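Local coordinates for protein CRISPR system Cmr subunit Cmr1-1 (PDB 4W8Z) that binds RNA and, together with Cmr6, caps the type III-B Cmr ribonucleoprotein complex in CRISPR immunity against invading nucleic acids, at residues A[129-134]-A[144-149]; A[150-155]-A[189-194]; A[48-53]-A[59-64]. One frame throughout, in Å; residues are numbered along the deposited sequence.

Contact 1: residues A[129-134]-A[144-149]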
loop_
_atom_site.group_PDB
_atom_site.type_symbol
_atom_site.label_atom_id
_atom_site.label_comp_id
_atom_site.label_asym_id
_atom_site.label_seq_id
_atom_site.Cartn_x
_atom_site.Cartn_y
_atom_site.Cartn_z
ATOM N N VAL A 129 10.315 9.803 -11.637
ATOM C CA VAL A 129 9.700 8.696 -12.352
ATOM C C VAL A 129 9.255 9.154 -13.734
ATOM O O VAL A 129 8.478 10.100 -13.861
ATOM C CB VAL A 129 8.493 8.117 -11.589
ATOM C CG1 VAL A 129 7.850 7.007 -12.395
ATOM C CG2 VAL A 129 8.922 7.606 -10.221
ATOM N N VAL A 130 9.760 8.489 -14.769
ATOM C CA VAL A 130 9.442 8.858 -16.142
ATOM C C VAL A 130 8.843 7.670 -16.881
ATOM O O VAL A 130 9.384 6.564 -16.832
ATOM C CB VAL A 130 10.691 9.357 -16.901
ATOM C CG1 VAL A 130 10.356 9.632 -18.358
ATOM C CG2 VAL A 130 11.260 10.602 -16.233
ATOM N N LEU A 131 7.722 7.905 -17.558
ATOM C CA LEU A 131 7.021 6.852 -18.286
ATOM C C LEU A 131 6.963 7.176 -19.771
ATOM O O LEU A 131 6.589 8.284 -20.152
ATOM C CB LEU A 131 5.604 6.668 -17.740
ATOM C CG LEU A 131 5.451 6.611 -16.218
ATOM C CD1 LEU A 131 3.980 6.570 -15.817
ATOM C CD2 LEU A 131 6.200 5.415 -15.655
ATOM N N GLU A 132 7.334 6.208 -20.605
ATOM C CA GLU A 132 7.340 6.394 -22.056
ATOM C C GLU A 132 6.677 5.228 -22.781
ATOM O O GLU A 132 6.927 4.065 -22.461
ATOM C CB GLU A 132 8.772 6.561 -22.575
ATOM C CG GLU A 132 9.507 7.775 -22.037
ATOM C CD GLU A 132 10.925 7.870 -22.565
ATOM O OE1 GLU A 132 11.155 8.633 -23.528
ATOM O OE2 GLU A 132 11.811 7.181 -22.016
ATOM N N SER A 133 5.843 5.544 -23.768
ATOM C CA SER A 133 5.186 4.519 -24.570
ATOM C C SER A 133 4.733 5.076 -25.913
ATOM O O SER A 133 4.379 6.251 -26.015
ATOM C CB SER A 133 3.990 3.933 -23.813
ATOM O OG SER A 133 3.344 2.925 -24.570
ATOM N N PRO A 134 4.757 4.236 -26.960
ATOM C CA PRO A 134 4.172 4.629 -28.246
ATOM C C PRO A 134 2.642 4.636 -28.201
ATOM O O PRO A 134 2.006 5.335 -28.989
ATOM C CB PRO A 134 4.685 3.554 -29.208
ATOM C CG PRO A 134 4.953 2.369 -28.341
ATOM C CD PRO A 134 5.440 2.932 -27.038
ATOM N N LEU A 144 -2.196 5.839 -14.517
ATOM C CA LEU A 144 -3.231 5.483 -13.553
ATOM C C LEU A 144 -2.657 4.589 -12.463
ATOM O O LEU A 144 -2.945 4.775 -11.280
ATOM C CB LEU A 144 -4.401 4.793 -14.248
ATOM C CG LEU A 144 -5.401 5.736 -14.919
ATOM C CD1 LEU A 144 -6.299 4.980 -15.865
ATOM C CD2 LEU A 144 -6.229 6.464 -13.873
ATOM N N SER A 145 -1.836 3.624 -12.869
ATOM C CA SER A 145 -1.159 2.738 -11.925
ATOM C C SER A 145 -0.322 3.521 -10.927
ATOM O O SER A 145 -0.448 3.328 -9.715
ATOM C CB SER A 145 -0.274 1.746 -12.669
ATOM O OG SER A 145 -1.060 0.879 -13.463
ATOM N N LEU A 146 0.529 4.403 -11.443
ATOM C CA LEU A 146 1.386 5.229 -10.600
ATOM C C LEU A 146 0.566 6.144 -9.699
ATOM O O LEU A 146 0.904 6.329 -8.528
ATOM C CB LEU A 146 2.343 6.061 -11.453
ATOM C CG LEU A 146 3.223 7.059 -10.699
ATOM C CD1 LEU A 146 4.029 6.376 -9.613
ATOM C CD2 LEU A 146 4.141 7.748 -11.670
ATOM N N TRP A 147 -0.502 6.716 -10.250
ATOM C CA TRP A 147 -1.430 7.522 -9.465
ATOM C C TRP A 147 -1.960 6.715 -8.285
ATOM O O TRP A 147 -2.043 7.222 -7.165
ATOM C CB TRP A 147 -2.597 8.015 -10.324
ATOM C CG TRP A 147 -3.555 8.904 -9.576
ATOM C CD1 TRP A 147 -3.573 10.273 -9.575
ATOM C CD2 TRP A 147 -4.624 8.490 -8.713
ATOM N NE1 TRP A 147 -4.590 10.735 -8.770
ATOM C CE2 TRP A 147 -5.247 9.662 -8.227
ATOM C CE3 TRP A 147 -5.115 7.244 -8.304
ATOM C CZ2 TRP A 147 -6.332 9.625 -7.353
ATOM C CZ3 TRP A 147 -6.194 7.208 -7.434
ATOM C CH2 TRP A 147 -6.790 8.393 -6.969
ATOM N N ALA A 148 -2.320 5.460 -8.549
ATOM C CA ALA A 148 -2.867 4.574 -7.525
ATOM C C ALA A 148 -1.811 4.221 -6.478
ATOM O O ALA A 148 -2.105 4.157 -5.281
ATOM C CB ALA A 148 -3.431 3.310 -8.160
ATOM N N LEU A 149 -0.585 3.996 -6.936
ATOM C CA LEU A 149 0.527 3.692 -6.042
ATOM C C LEU A 149 0.768 4.818 -5.034
ATOM O O LEU A 149 1.008 4.564 -3.857
ATOM C CB LEU A 149 1.800 3.431 -6.851
ATOM C CG LEU A 149 3.111 3.370 -6.066
ATOM C CD1 LEU A 149 3.009 2.342 -4.953
ATOM C CD2 LEU A 149 4.274 3.050 -6.995
#

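Contact 2: residues A[150-155]-A[189-194]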
loop_
_atom_site.group_PDB
_atom_site.type_symbol
_atom_site.label_atom_id
_atom_site.label_comp_id
_atom_site.label_asym_id
_atom_site.label_seq_id
_atom_site.Cartn_x
_atom_site.Cartn_y
_atom_site.Cartn_z
ATOM N N VAL A 150 0.695 6.060 -5.499
ATOM C CA VAL A 150 0.916 7.204 -4.626
ATOM C C VAL A 150 -0.294 7.467 -3.731
ATOM O O VAL A 150 -0.150 7.820 -2.561
ATOM C CB VAL A 150 1.246 8.472 -5.445
ATOM C CG1 VAL A 150 1.425 9.677 -4.531
ATOM C CG2 VAL A 150 2.501 8.250 -6.277
ATOM N N SER A 151 -1.488 7.271 -4.281
ATOM C CA SER A 151 -2.726 7.578 -3.563
ATOM C C SER A 151 -3.117 6.546 -2.499
ATOM O O SER A 151 -3.644 6.910 -1.444
ATOM C CB SER A 151 -3.873 7.733 -4.557
ATOM O OG SER A 151 -3.644 8.838 -5.413
ATOM N N LEU A 152 -2.864 5.266 -2.770
ATOM C CA LEU A 152 -3.302 4.205 -1.860
ATOM C C LEU A 152 -2.181 3.252 -1.440
ATOM O O LEU A 152 -2.333 2.481 -0.489
ATOM C CB LEU A 152 -4.429 3.398 -2.506
ATOM C CG LEU A 152 -5.646 4.172 -3.013
ATOM C CD1 LEU A 152 -6.401 3.326 -4.013
ATOM C CD2 LEU A 152 -6.551 4.582 -1.865
ATOM N N GLY A 153 -1.061 3.294 -2.149
ATOM C CA GLY A 153 0.010 2.355 -1.891
ATOM C C GLY A 153 1.215 2.967 -1.209
ATOM O O GLY A 153 1.100 3.954 -0.483
ATOM N N SER A 154 2.372 2.366 -1.466
ATOM C CA SER A 154 3.639 2.728 -0.849
ATOM C C SER A 154 4.692 1.750 -1.351
ATOM O O SER A 154 4.356 0.769 -2.013
ATOM C CB SER A 154 3.551 2.688 0.676
ATOM O OG SER A 154 2.977 1.468 1.104
ATOM N N VAL A 155 5.962 2.006 -1.045
ATOM C CA VAL A 155 7.039 1.137 -1.527
ATOM C C VAL A 155 8.072 0.799 -0.448
ATOM O O VAL A 155 8.274 1.559 0.499
ATOM C CB VAL A 155 7.776 1.776 -2.723
ATOM C CG1 VAL A 155 6.829 1.970 -3.899
ATOM C CG2 VAL A 155 8.396 3.098 -2.315
ATOM N N ASP A 189 -13.000 15.152 -0.151
ATOM C CA ASP A 189 -13.945 14.987 -1.247
ATOM C C ASP A 189 -13.242 14.839 -2.596
ATOM O O ASP A 189 -13.714 14.103 -3.460
ATOM C CB ASP A 189 -14.925 16.158 -1.288
ATOM C CG ASP A 189 -16.015 16.037 -0.241
ATOM O OD1 ASP A 189 -16.290 14.903 0.211
ATOM O OD2 ASP A 189 -16.604 17.077 0.125
ATOM N N GLU A 190 -12.122 15.534 -2.777
ATOM C CA GLU A 190 -11.318 15.356 -3.982
ATOM C C GLU A 190 -10.796 13.925 -4.059
ATOM O O GLU A 190 -10.722 13.336 -5.140
ATOM C CB GLU A 190 -10.152 16.343 -4.022
ATOM C CG GLU A 190 -10.502 17.696 -4.621
ATOM C CD GLU A 190 -9.304 18.624 -4.716
ATOM O OE1 GLU A 190 -8.195 18.214 -4.312
ATOM O OE2 GLU A 190 -9.473 19.764 -5.194
ATOM N N PHE A 191 -10.434 13.381 -2.901
ATOM C CA PHE A 191 -9.983 12.001 -2.786
ATOM C C PHE A 191 -11.117 11.052 -3.191
ATOM O O PHE A 191 -10.926 10.168 -4.028
ATOM C CB PHE A 191 -9.511 11.723 -1.351
ATOM C CG PHE A 191 -8.637 10.504 -1.203
ATOM C CD1 PHE A 191 -8.435 9.630 -2.259
ATOM C CD2 PHE A 191 -8.019 10.233 0.008
ATOM C CE1 PHE A 191 -7.635 8.510 -2.110
ATOM C CE2 PHE A 191 -7.216 9.120 0.163
ATOM C CZ PHE A 191 -7.022 8.257 -0.896
ATOM N N LYS A 192 -12.295 11.243 -2.598
ATOM C CA LYS A 192 -13.465 10.426 -2.917
ATOM C C LYS A 192 -13.768 10.435 -4.413
ATOM O O LYS A 192 -13.970 9.388 -5.023
ATOM C CB LYS A 192 -14.697 10.917 -2.157
ATOM C CG LYS A 192 -14.702 10.659 -0.662
ATOM C CD LYS A 192 -16.143 10.569 -0.171
ATOM C CE LYS A 192 -16.342 11.221 1.189
ATOM N NZ LYS A 192 -17.792 11.258 1.555
ATOM N N ASP A 193 -13.795 11.628 -4.996
ATOM C CA ASP A 193 -14.173 11.791 -6.393
ATOM C C ASP A 193 -13.137 11.214 -7.354
ATOM O O ASP A 193 -13.488 10.690 -8.413
ATOM C CB ASP A 193 -14.406 13.267 -6.707
ATOM C CG ASP A 193 -15.663 13.814 -6.052
ATOM O OD1 ASP A 193 -16.447 13.019 -5.487
ATOM O OD2 ASP A 193 -15.870 15.045 -6.117
ATOM N N SER A 194 -11.865 11.311 -6.986
ATOM C CA SER A 194 -10.792 10.800 -7.828
ATOM C C SER A 194 -10.849 9.285 -7.946
ATOM O O SER A 194 -10.644 8.735 -9.027
ATOM C CB SER A 194 -9.432 11.224 -7.284
ATOM O OG SER A 194 -9.241 12.620 -7.426
#

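Contact 3: residues A[48-53]-A[59-64]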
loop_
_atom_site.group_PDB
_atom_site.type_symbol
_atom_site.label_atom_id
_atom_site.label_comp_id
_atom_site.label_asym_id
_atom_site.label_seq_id
_atom_site.Cartn_x
_atom_site.Cartn_y
_atom_site.Cartn_z
ATOM N N ALA A 48 -4.820 -4.465 -9.599
ATOM C CA ALA A 48 -5.909 -4.117 -8.696
ATOM C C ALA A 48 -6.945 -3.251 -9.404
ATOM O O ALA A 48 -8.143 -3.361 -9.139
ATOM C CB ALA A 48 -5.373 -3.407 -7.465
ATOM N N LEU A 49 -6.482 -2.388 -10.303
ATOM C CA LEU A 49 -7.385 -1.552 -11.086
ATOM C C LEU A 49 -8.103 -2.377 -12.147
ATOM O O LEU A 49 -9.330 -2.461 -12.159
ATOM C CB LEU A 49 -6.631 -0.397 -11.753
ATOM C CG LEU A 49 -5.990 0.656 -10.849
ATOM C CD1 LEU A 49 -5.502 1.840 -11.674
ATOM C CD2 LEU A 49 -6.951 1.112 -9.764
ATOM N N ALA A 50 -7.324 -2.982 -13.037
ATOM C CA ALA A 50 -7.875 -3.757 -14.143
ATOM C C ALA A 50 -8.686 -4.949 -13.645
ATOM O O ALA A 50 -9.749 -5.253 -14.189
ATOM C CB ALA A 50 -6.760 -4.223 -15.069
ATOM N N GLY A 51 -8.192 -5.609 -12.601
ATOM C CA GLY A 51 -8.872 -6.755 -12.024
ATOM C C GLY A 51 -10.281 -6.443 -11.552
ATOM O O GLY A 51 -11.109 -7.344 -11.415
ATOM N N SER A 52 -10.557 -5.165 -11.311
ATOM C CA SER A 52 -11.881 -4.726 -10.888
ATOM C C SER A 52 -12.930 -5.004 -11.956
ATOM O O SER A 52 -14.121 -5.072 -11.661
ATOM C CB SER A 52 -11.877 -3.231 -10.555
ATOM O OG SER A 52 -11.001 -2.940 -9.480
ATOM N N TYR A 53 -12.485 -5.161 -13.196
ATOM C CA TYR A 53 -13.402 -5.345 -14.314
ATOM C C TYR A 53 -13.397 -6.761 -14.874
ATOM O O TYR A 53 -14.402 -7.224 -15.405
ATOM C CB TYR A 53 -13.069 -4.347 -15.422
ATOM C CG TYR A 53 -13.352 -2.928 -15.017
ATOM C CD1 TYR A 53 -14.627 -2.403 -15.138
ATOM C CD2 TYR A 53 -12.352 -2.121 -14.495
ATOM C CE1 TYR A 53 -14.902 -1.114 -14.762
ATOM C CE2 TYR A 53 -12.616 -0.820 -14.116
ATOM C CZ TYR A 53 -13.899 -0.326 -14.252
ATOM O OH TYR A 53 -14.201 0.961 -13.885
ATOM N N GLN A 59 -7.077 -15.136 -16.592
ATOM C CA GLN A 59 -6.239 -15.303 -17.772
ATOM C C GLN A 59 -6.145 -13.991 -18.543
ATOM O O GLN A 59 -5.051 -13.527 -18.870
ATOM C CB GLN A 59 -6.795 -16.416 -18.663
ATOM C CG GLN A 59 -5.773 -17.091 -19.561
ATOM C CD GLN A 59 -6.127 -18.542 -19.834
ATOM O OE1 GLN A 59 -6.216 -19.352 -18.910
ATOM N NE2 GLN A 59 -6.343 -18.874 -21.103
ATOM N N LYS A 60 -7.302 -13.392 -18.808
ATOM C CA LYS A 60 -7.386 -12.142 -19.557
ATOM C C LYS A 60 -6.625 -11.020 -18.855
ATOM O O LYS A 60 -6.042 -10.154 -19.505
ATOM C CB LYS A 60 -8.849 -11.740 -19.761
ATOM C CG LYS A 60 -9.059 -10.566 -20.700
ATOM C CD LYS A 60 -10.539 -10.306 -20.923
ATOM C CE LYS A 60 -10.756 -9.144 -21.882
ATOM N NZ LYS A 60 -12.203 -8.882 -22.128
ATOM N N LEU A 61 -6.632 -11.043 -17.527
ATOM C CA LEU A 61 -5.896 -10.056 -16.748
ATOM C C LEU A 61 -4.397 -10.172 -17.006
ATOM O O LEU A 61 -3.717 -9.169 -17.227
ATOM C CB LEU A 61 -6.183 -10.220 -15.253
ATOM C CG LEU A 61 -5.523 -9.179 -14.345
ATOM C CD1 LEU A 61 -6.084 -7.796 -14.641
ATOM C CD2 LEU A 61 -5.687 -9.534 -12.873
ATOM N N LYS A 62 -3.891 -11.401 -16.988
ATOM C CA LYS A 62 -2.465 -11.645 -17.167
ATOM C C LYS A 62 -2.010 -11.338 -18.590
ATOM O O LYS A 62 -0.845 -11.014 -18.817
ATOM C CB LYS A 62 -2.121 -13.092 -16.815
ATOM C CG LYS A 62 -0.664 -13.293 -16.445
ATOM C CD LYS A 62 -0.308 -12.432 -15.250
ATOM C CE LYS A 62 1.064 -12.765 -14.703
ATOM N NZ LYS A 62 1.244 -12.186 -13.344
ATOM N N GLU A 63 -2.928 -11.446 -19.544
ATOM C CA GLU A 63 -2.622 -11.121 -20.931
ATOM C C GLU A 63 -2.320 -9.634 -21.082
ATOM O O GLU A 63 -1.300 -9.252 -21.658
ATOM C CB GLU A 63 -3.778 -11.524 -21.849
ATOM C CG GLU A 63 -3.988 -13.025 -21.961
ATOM C CD GLU A 63 -5.209 -13.385 -22.787
ATOM O OE1 GLU A 63 -5.570 -14.581 -22.823
ATOM O OE2 GLU A 63 -5.807 -12.473 -23.399
ATOM N N ILE A 64 -3.209 -8.802 -20.551
ATOM C CA ILE A 64 -3.052 -7.358 -20.638
ATOM C C ILE A 64 -1.880 -6.876 -19.787
ATOM O O ILE A 64 -1.141 -5.978 -20.194
ATOM C CB ILE A 64 -4.337 -6.628 -20.208
ATOM C CG1 ILE A 64 -5.552 -7.290 -20.858
ATOM C CG2 ILE A 64 -4.258 -5.145 -20.557
ATOM C CD1 ILE A 64 -6.684 -6.338 -21.170
#

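Contact 1: residues A[129-134]-A[144-149]
With CG1 of Val-129 anti to its own backbone N (chi1 178°) and CG of Leu-146 likewise anti to its N (175°), two branched side chains are aimed into the same layer between sheet and helix. This is the sheet-helix interface of a ferredoxin-like (RAMP) domain: strand 126-133 is a central strand of the four-stranded antiparallel sheet, and helix 136-152, which follows it directly in the chain, folds back across one face. Val-129 and Leu-131 direct their side chains to the helix, whereas Val-130 between them points away, the usual alternation along a strand. Within 144-149, Leu-146 alone reaches the strand. Its CD2, the methyl anti to CA, reaches furthest from the helix and lies 3.9 Å from Val-129 CG1. The two side chains slide past each other in opposite directions and touch through one methyl of each. Around them, Leu-131 also touches Ile-139 and Ala-142 of the same helix and Met-42 of helix 38-54, while backbone bonds to Phe-12 and Glu-10 hold the strand in its sheet. Leu-131 offers its own anti methyl to the same target: CD1 stands 4.3 Å from Leu-146 CD2, which thus serves both strand residues.

Contact 2: residues A[150-155]-A[189-194]
Phe-191 reaches out from helix 188-206 and lays the far end of its ring against the last turn of helix 136-152, meeting Leu-152 and the backbone of Ser-151. The arrangement is a helix-to-helix contact made near the C-terminal end of helix 136-152, which links strands 126-133 and 166-172 of the ferredoxin-like (RAMP) domain. The contact on the leucine is made at the ring edge, near its plane: Leu-152 CD2 lies 3.8 Å from Phe-191 CZ and 4.1 Å from Phe-191 CE1. The same CZ comes within 3.7 Å of Ser-151 O, an oblique approach. With CG anti to the backbone N (chi1 -162°), the phenylalanine spans the gap although its CB does not start out toward the other helix. Phe-185 stacks on its ring, and Val-338, from the C-terminal part of the chain, touches it as well; Leu-152 is backed by Trp-45 and Leu-223. The serines nearby are satisfied along their own helices. Ser-151 OG bonds to Trp-147 O, and Ser-194 OG donates to Glu-190 O over 2.8 Å, from the opposite face of that carbonyl to Ser-194 N. With the hydroxyls turned back onto their own helices, the join depends on fit and dispersion between an aromatic rim and a methyl; the slightly positive rim at CZ is at most compatible with the nearby carbonyl oxygen.

Contact 3: residues A[48-53]-A[59-64]
Leu-61 leaves helix 58-69 with its CB aimed at helix 38-54, and the rest of the side chain follows that lead. CB and CG act as the spacer, carried across because CG stands anti to the backbone N (chi1 -177°); the two methyls then divide the partner between them. CD1 makes the main contact, 3.7 Å from Ala-50 CB and equally 3.7 Å from Gly-51 N, so one methyl rests on both a side chain and the backbone. CD2, anti to CA and so the most extended atom, passes by Gly-51 CA at 4.3 Å. The motif is a helical hairpin, two helices joined by a short turn, and at Gly-51 the partner presents bare backbone: its CA is 6.5 Å from Leu-61 CA. Just beyond this point helix 38-54 tightens and kinks, since Ser-52 N and Tyr-53 N bond three residues back, to Leu-49 O and Ala-50 O. Ser-52 OG takes up Ala-48 O instead, at 2.9 Å and in the carbonyl plane, and is itself bonded to Lys-224 N. Phe-54, Arg-47 and Tyr-220 also touch Leu-61. Ala-50 is shared, touched by Leu-61 and by Leu-206 of helix 188-206. The same helix meets Tyr-53 through Leu-199, Leu-223 lies on Leu-49, and the hairpin as a whole links strands 8-16 and 79-84, the first two of the domain.

How the contacts relate
All three contacts are buried, but their centres lie about 11 Å (contact 2), 16 Å (contact 1) and 19 Å (contact 3) from the centre of the chain, and contact 3 has exposed Lys-60, Lys-62 and Glu-63 beside it. Contacts 1 and 2 share helix 136-152 and touch through Trp-147 against Ser-194 and Leu-149 against Val-155; one seats the helix on its sheet, the other fastens its end to helix 188-206. Contact 3 pairs helix 38-54 with helix 58-69; Leu-49 of the former reaches the backbone of Leu-144 in contact 1. The chemistry shifts accordingly: branched aliphatics between sheet and helix, an aromatic edge near a helix terminus, and a leucine resting on alanine and glycine.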